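Local coordinates for protein DR2417 (Deinococcus radiodurans, PDB 4XWW) that probably degrades and matures RNA as a metal-dependent 5'-3' exonuclease of the metallo-beta-lactamase superfamily, possibly with endonuclease activity as well, at residues L82-E87 with M151-P156; Y106-T111 with E131-D136. All coordinates share one frame; numbering follows the deposited sequence.

Contact 1 (L82-E87 with M151-P156); sequences LTHGHE and MTHSIP. With ZN (zinc ion), chain E; nucleotides of chain C.
His84 and His86 from one loop and His153 from the other converge on a zinc ion. The metal takes His84 through NE2 and His86 through ND1, each 2.1 Å from the zinc, and His153 through NE2 at 2.2 Å; water 3 is the fourth ligand at 1.9 Å from the zinc and also donates a hydrogen bond to OP2 of nucleotide U3 of chain C. A chi1 of 65°, with CG between the backbone N and the carbonyl carbon, directs the His84 ring to the metal. Its other nitrogen, ND1, donates to Thr83 OG1 in the ring plane, which fixes the rotation of the imidazole. His153 ND1 hydrogen-bonds to Gly380 O. His84 and His86 open the HxHxDH signature of the metallo-beta-lactamase superfamily, and His153 is the third histidine, from a distant loop; Asp88 and His89 of the signature bind the second zinc with His403.

Among the rings, His153 meets His84 in an offset edge-to-face pair, planes at 79°. The His86 ring is sandwiched: O5' of U3 lies over one face, and Ile155 CG2 makes a CH-pi contact on the opposite one, 4.0 Å from the ring centroid. The same methyl reaches the edge of His84, at CD2.

Water bridges tie the loops further: water 2 links His86 NE2 to Ser154 O, and water 1 links Gly85 N to Pro156 O. Where helix 87-90 begins, Glu87 N donates an almost straight bond of 2.6 Å (172°) to OP2 of nucleotide U4 of chain C.

Contact 2 (Y106-T111 with E131-D136); sequences YGLPLT and EVTYGD
Leu108 CD2 sits over one face of the Tyr134 ring, offset toward its rim and 3.7 Å from the centroid, a CH-pi contact in which the two side chains cross at about a right angle. This is the close-packed side of the contact. Leu108 also crosses Val132, its CG 3.7 Å from Val132 O and its CD1 near the CG2 methyl. Val132 spreads its two methyls over different neighbours: with CG1 anti to the carbonyl carbon (chi1 -66°), that branch meets Tyr106 CD1 at 3.8 Å, while CG2 lies against the backbone of Gly107. Between the two segments a single backbone hydrogen bond runs from Val132 N to Gly107 O, 3.0 Å, and the same oxygen receives a CA-H...O contact from Glu131. Gly107 and Glu131 thus form the final parallel bridge as both strands end.

The outer side is looser. Glu131, extended and exposed, crosses Pro109 at about a right angle and sets its carboxylate against Pro109 CG, CD 3.6 Å from it. Thr133 is likewise exposed and barely touches Leu108; its backbone N is occupied by Asp136 OD2, across the type II turn from Thr133 to Asp136.

After this bridge the chains part: Leu108 is the N-cap of helix 109-122, whereas the turn leads from edge strand 128-131 to strand 137-140, an edge strand of the second sheet. Val132 and Tyr106 both touch Val138 of that strand and Phe148 of the adjoining strand 144-150, and Tyr134 packs on Cys150 of the latter, joining the two sheets of the metallo-beta-lactamase sandwich.

In the fold
Both contacts belong to the metallo-beta-lactamase domain, and contact 2 is nested within the chain loop closed by contact 1; their centres lie about 11 Å apart. They share the boundary between strands 77-82 and 104-107, where Leu82 N probably hydrogen-bonds to Tyr106 O at 2.8 Å, and Thr111 of helix 109-122 packs against Leu82, His84 and Gly85. Contact 1 is wholly buried, at the catalytic centre, and works by metal coordination, water bridges and phosphate binding. Contact 2, at the outer edge of the sheet that holds strand 77-82 and partly exposed, relies on apolar side chains and a single backbone bond between its segments, with no metal or nucleotide in it.

Contact 1 (L82-E87 with M151-P156)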
# COMPACT_ATOMS: atom_id res chain seq x y z
N LEU A 82 -14.08 23.83 -16.93
CA LEU A 82 -14.02 22.96 -15.76
C LEU A 82 -15.04 21.83 -15.91
O LEU A 82 -16.25 22.09 -15.92
CB LEU A 82 -14.30 23.75 -14.47
CG LEU A 82 -13.41 24.97 -14.21
CD1 LEU A 82 -13.71 25.52 -12.82
CD2 LEU A 82 -11.95 24.53 -14.29
N THR A 83 -14.57 20.59 -16.03
CA THR A 83 -15.46 19.48 -16.38
C THR A 83 -16.31 18.96 -15.22
O THR A 83 -17.43 18.51 -15.43
CB THR A 83 -14.69 18.27 -16.99
OG1 THR A 83 -13.73 17.75 -16.05
CG2 THR A 83 -13.97 18.67 -18.30
N HIS A 84 -15.77 19.02 -14.01
CA HIS A 84 -16.49 18.58 -12.81
C HIS A 84 -15.69 18.94 -11.55
O HIS A 84 -14.53 19.32 -11.64
CB HIS A 84 -16.81 17.06 -12.82
CG HIS A 84 -15.62 16.14 -12.77
ND1 HIS A 84 -14.70 16.06 -13.79
CD2 HIS A 84 -15.26 15.19 -11.86
CE1 HIS A 84 -13.81 15.11 -13.51
NE2 HIS A 84 -14.13 14.58 -12.34
N GLY A 85 -16.33 18.82 -10.39
CA GLY A 85 -15.78 19.37 -9.17
C GLY A 85 -14.93 18.40 -8.32
O GLY A 85 -14.71 18.69 -7.15
N HIS A 86 -14.48 17.29 -8.89
CA HIS A 86 -13.53 16.42 -8.15
C HIS A 86 -12.21 17.13 -7.91
O HIS A 86 -11.77 17.94 -8.73
CB HIS A 86 -13.26 15.10 -8.90
CG HIS A 86 -14.27 14.04 -8.62
ND1 HIS A 86 -14.61 13.07 -9.54
CD2 HIS A 86 -15.04 13.79 -7.53
CE1 HIS A 86 -15.53 12.27 -9.04
NE2 HIS A 86 -15.80 12.68 -7.81
N GLU A 87 -11.55 16.82 -6.79
CA GLU A 87 -10.31 17.47 -6.43
C GLU A 87 -9.19 17.26 -7.43
O GLU A 87 -8.33 18.11 -7.55
CB GLU A 87 -9.84 17.01 -5.04
CG GLU A 87 -10.67 17.60 -3.90
CD GLU A 87 -10.38 19.06 -3.62
OE1 GLU A 87 -9.42 19.62 -4.18
OE2 GLU A 87 -11.13 19.64 -2.82
N MET A 151 -22.05 13.49 -19.09
CA MET A 151 -21.60 12.11 -18.91
C MET A 151 -21.75 11.73 -17.44
O MET A 151 -21.32 12.46 -16.56
CB MET A 151 -20.14 11.92 -19.35
CG MET A 151 -19.92 12.27 -20.85
SD MET A 151 -20.67 11.01 -21.90
CE MET A 151 -19.50 9.71 -21.70
N THR A 152 -22.37 10.58 -17.17
CA THR A 152 -22.47 10.13 -15.79
C THR A 152 -21.09 9.85 -15.20
O THR A 152 -20.15 9.45 -15.89
CB THR A 152 -23.33 8.85 -15.66
OG1 THR A 152 -22.96 7.91 -16.68
CG2 THR A 152 -24.79 9.17 -15.79
N HIS A 153 -20.99 10.10 -13.90
CA HIS A 153 -19.75 9.97 -13.14
C HIS A 153 -20.17 9.87 -11.67
O HIS A 153 -21.36 9.77 -11.37
CB HIS A 153 -18.84 11.19 -13.43
CG HIS A 153 -17.43 11.07 -12.93
ND1 HIS A 153 -16.78 9.85 -12.78
CD2 HIS A 153 -16.55 12.02 -12.53
CE1 HIS A 153 -15.56 10.07 -12.32
NE2 HIS A 153 -15.40 11.36 -12.14
N SER A 154 -19.20 9.92 -10.76
CA SER A 154 -19.45 9.71 -9.34
C SER A 154 -19.72 11.03 -8.61
O SER A 154 -19.77 11.06 -7.37
CB SER A 154 -18.25 9.01 -8.72
OG SER A 154 -17.07 9.63 -9.21
N ILE A 155 -19.84 12.12 -9.38
CA ILE A 155 -20.25 13.43 -8.85
C ILE A 155 -21.22 14.04 -9.88
O ILE A 155 -21.07 13.79 -11.08
CB ILE A 155 -19.02 14.36 -8.58
CG1 ILE A 155 -19.41 15.58 -7.74
CG2 ILE A 155 -18.38 14.81 -9.91
CD1 ILE A 155 -18.23 16.49 -7.38
N PRO A 156 -22.24 14.79 -9.43
CA PRO A 156 -23.15 15.45 -10.38
C PRO A 156 -22.47 16.56 -11.20
O PRO A 156 -21.36 16.99 -10.86
CB PRO A 156 -24.24 16.05 -9.48
CG PRO A 156 -24.18 15.25 -8.23
CD PRO A 156 -22.73 14.86 -8.05
ZN ZN E . -13.83 12.66 -11.45
P U C 4 -13.34 14.35 -4.16
OP1 U C 4 -14.81 14.26 -4.06
OP2 U C 4 -12.72 15.06 -5.30
O5' U C 4 -12.85 15.00 -2.79
C5' U C 4 -11.48 14.92 -2.37
C4' U C 4 -11.31 13.84 -1.33
O4' U C 4 -9.90 13.48 -1.26
C3' U C 4 -11.72 14.20 0.09
O3' U C 4 -13.10 13.91 0.33
C2' U C 4 -10.71 13.42 0.93
O2' U C 4 -10.97 12.04 1.02
C1' U C 4 -9.46 13.59 0.08
N1 U C 4 -8.81 14.90 0.24
C2 U C 4 -7.69 14.97 1.04
O2 U C 4 -7.22 14.00 1.60
N3 U C 4 -7.14 16.22 1.16
C4 U C 4 -7.58 17.38 0.57
O4 U C 4 -6.98 18.44 0.77
C5 U C 4 -8.75 17.23 -0.24
C6 U C 4 -9.31 16.02 -0.37
P U C 3 -11.62 10.18 -8.89
OP1 U C 3 -12.74 9.50 -9.57
OP2 U C 3 -10.73 11.08 -9.66
O5' U C 3 -12.22 10.97 -7.65
C5' U C 3 -12.93 10.27 -6.61
C4' U C 3 -12.51 10.80 -5.27
O4' U C 3 -11.31 10.10 -4.82
C3' U C 3 -12.18 12.29 -5.24
O3' U C 3 -12.74 12.88 -4.08
C2' U C 3 -10.65 12.31 -5.18
O2' U C 3 -10.13 13.45 -4.53
C1' U C 3 -10.37 11.05 -4.38
N1 U C 3 -9.02 10.51 -4.61
C2 U C 3 -8.25 10.21 -3.50
O2 U C 3 -8.64 10.36 -2.36
N3 U C 3 -7.00 9.73 -3.79
C4 U C 3 -6.45 9.52 -5.04
O4 U C 3 -5.30 9.07 -5.13
C5 U C 3 -7.31 9.86 -6.13
C6 U C 3 -8.53 10.34 -5.88
O HOH W 1 -19.20 18.74 -10.53
O HOH W 2 -17.54 11.51 -5.95
O HOH W 3 -12.23 11.78 -11.86

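Contact 2 (Y106-T111 with E131-D136)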
# COMPACT_ATOMS: atom_id res chain seq x y z
N TYR A 106 -15.49 28.54 -17.24
CA TYR A 106 -16.80 27.94 -17.49
C TYR A 106 -17.00 26.60 -16.80
O TYR A 106 -16.12 25.75 -16.82
CB TYR A 106 -17.01 27.74 -19.00
CG TYR A 106 -17.07 29.05 -19.74
CD1 TYR A 106 -18.28 29.72 -19.92
CD2 TYR A 106 -15.91 29.64 -20.25
CE1 TYR A 106 -18.33 30.94 -20.59
CE2 TYR A 106 -15.96 30.85 -20.92
CZ TYR A 106 -17.17 31.50 -21.09
OH TYR A 106 -17.22 32.71 -21.76
N GLY A 107 -18.17 26.41 -16.20
CA GLY A 107 -18.46 25.10 -15.63
C GLY A 107 -19.91 24.95 -15.20
O GLY A 107 -20.64 25.93 -15.15
N LEU A 108 -20.31 23.73 -14.84
CA LEU A 108 -21.70 23.50 -14.40
C LEU A 108 -21.90 23.92 -12.93
O LEU A 108 -20.93 24.14 -12.22
CB LEU A 108 -22.08 22.04 -14.65
CG LEU A 108 -22.49 21.86 -16.12
CD1 LEU A 108 -21.34 21.35 -16.95
CD2 LEU A 108 -23.73 20.97 -16.26
N PRO A 109 -23.16 24.06 -12.48
CA PRO A 109 -23.38 24.72 -11.18
C PRO A 109 -22.68 24.09 -9.96
O PRO A 109 -22.15 24.86 -9.16
CB PRO A 109 -24.90 24.66 -11.01
CG PRO A 109 -25.42 24.61 -12.39
CD PRO A 109 -24.44 23.79 -13.16
N LEU A 110 -22.70 22.77 -9.79
CA LEU A 110 -22.04 22.20 -8.61
C LEU A 110 -20.54 22.44 -8.70
O LEU A 110 -19.88 22.76 -7.71
CB LEU A 110 -22.33 20.69 -8.46
CG LEU A 110 -21.63 20.00 -7.29
CD1 LEU A 110 -22.03 20.64 -5.94
CD2 LEU A 110 -21.96 18.51 -7.32
N THR A 111 -20.00 22.31 -9.91
CA THR A 111 -18.58 22.56 -10.14
C THR A 111 -18.21 23.97 -9.69
O THR A 111 -17.29 24.16 -8.89
CB THR A 111 -18.21 22.37 -11.62
OG1 THR A 111 -18.62 21.07 -12.05
CG2 THR A 111 -16.71 22.51 -11.82
N GLU A 131 -21.44 30.18 -15.41
CA GLU A 131 -22.22 28.95 -15.41
C GLU A 131 -22.65 28.52 -16.80
O GLU A 131 -23.13 29.34 -17.61
CB GLU A 131 -23.44 29.12 -14.51
CG GLU A 131 -24.24 27.86 -14.32
CD GLU A 131 -25.43 28.07 -13.41
OE1 GLU A 131 -25.22 28.46 -12.24
OE2 GLU A 131 -26.57 27.84 -13.86
N VAL A 132 -22.51 27.23 -17.08
CA VAL A 132 -23.09 26.64 -18.28
C VAL A 132 -24.00 25.49 -17.89
O VAL A 132 -24.08 25.09 -16.73
CB VAL A 132 -22.01 26.13 -19.26
CG1 VAL A 132 -21.19 27.28 -19.83
CG2 VAL A 132 -21.10 25.07 -18.60
N THR A 133 -24.69 24.94 -18.87
CA THR A 133 -25.35 23.66 -18.66
C THR A 133 -25.19 22.82 -19.91
O THR A 133 -24.64 23.28 -20.89
CB THR A 133 -26.83 23.82 -18.30
OG1 THR A 133 -27.35 22.56 -17.87
CG2 THR A 133 -27.60 24.32 -19.51
N TYR A 134 -25.64 21.57 -19.85
CA TYR A 134 -25.46 20.67 -20.98
C TYR A 134 -26.08 21.26 -22.24
O TYR A 134 -27.21 21.76 -22.21
CB TYR A 134 -26.07 19.31 -20.69
CG TYR A 134 -25.55 18.71 -19.41
CD1 TYR A 134 -24.19 18.46 -19.24
CD2 TYR A 134 -26.41 18.41 -18.37
CE1 TYR A 134 -23.71 17.92 -18.07
CE2 TYR A 134 -25.93 17.87 -17.20
CZ TYR A 134 -24.58 17.62 -17.06
OH TYR A 134 -24.11 17.10 -15.89
N GLY A 135 -25.31 21.22 -23.32
CA GLY A 135 -25.76 21.71 -24.61
C GLY A 135 -25.27 23.11 -24.94
O GLY A 135 -25.31 23.53 -26.10
N ASP A 136 -24.83 23.83 -23.92
CA ASP A 136 -24.29 25.17 -24.14
C ASP A 136 -23.05 25.09 -24.99
O ASP A 136 -22.25 24.17 -24.86
CB ASP A 136 -23.97 25.85 -22.81
CG ASP A 136 -25.21 26.44 -22.14
OD1 ASP A 136 -26.25 26.53 -22.81
OD2 ASP A 136 -25.12 26.82 -20.96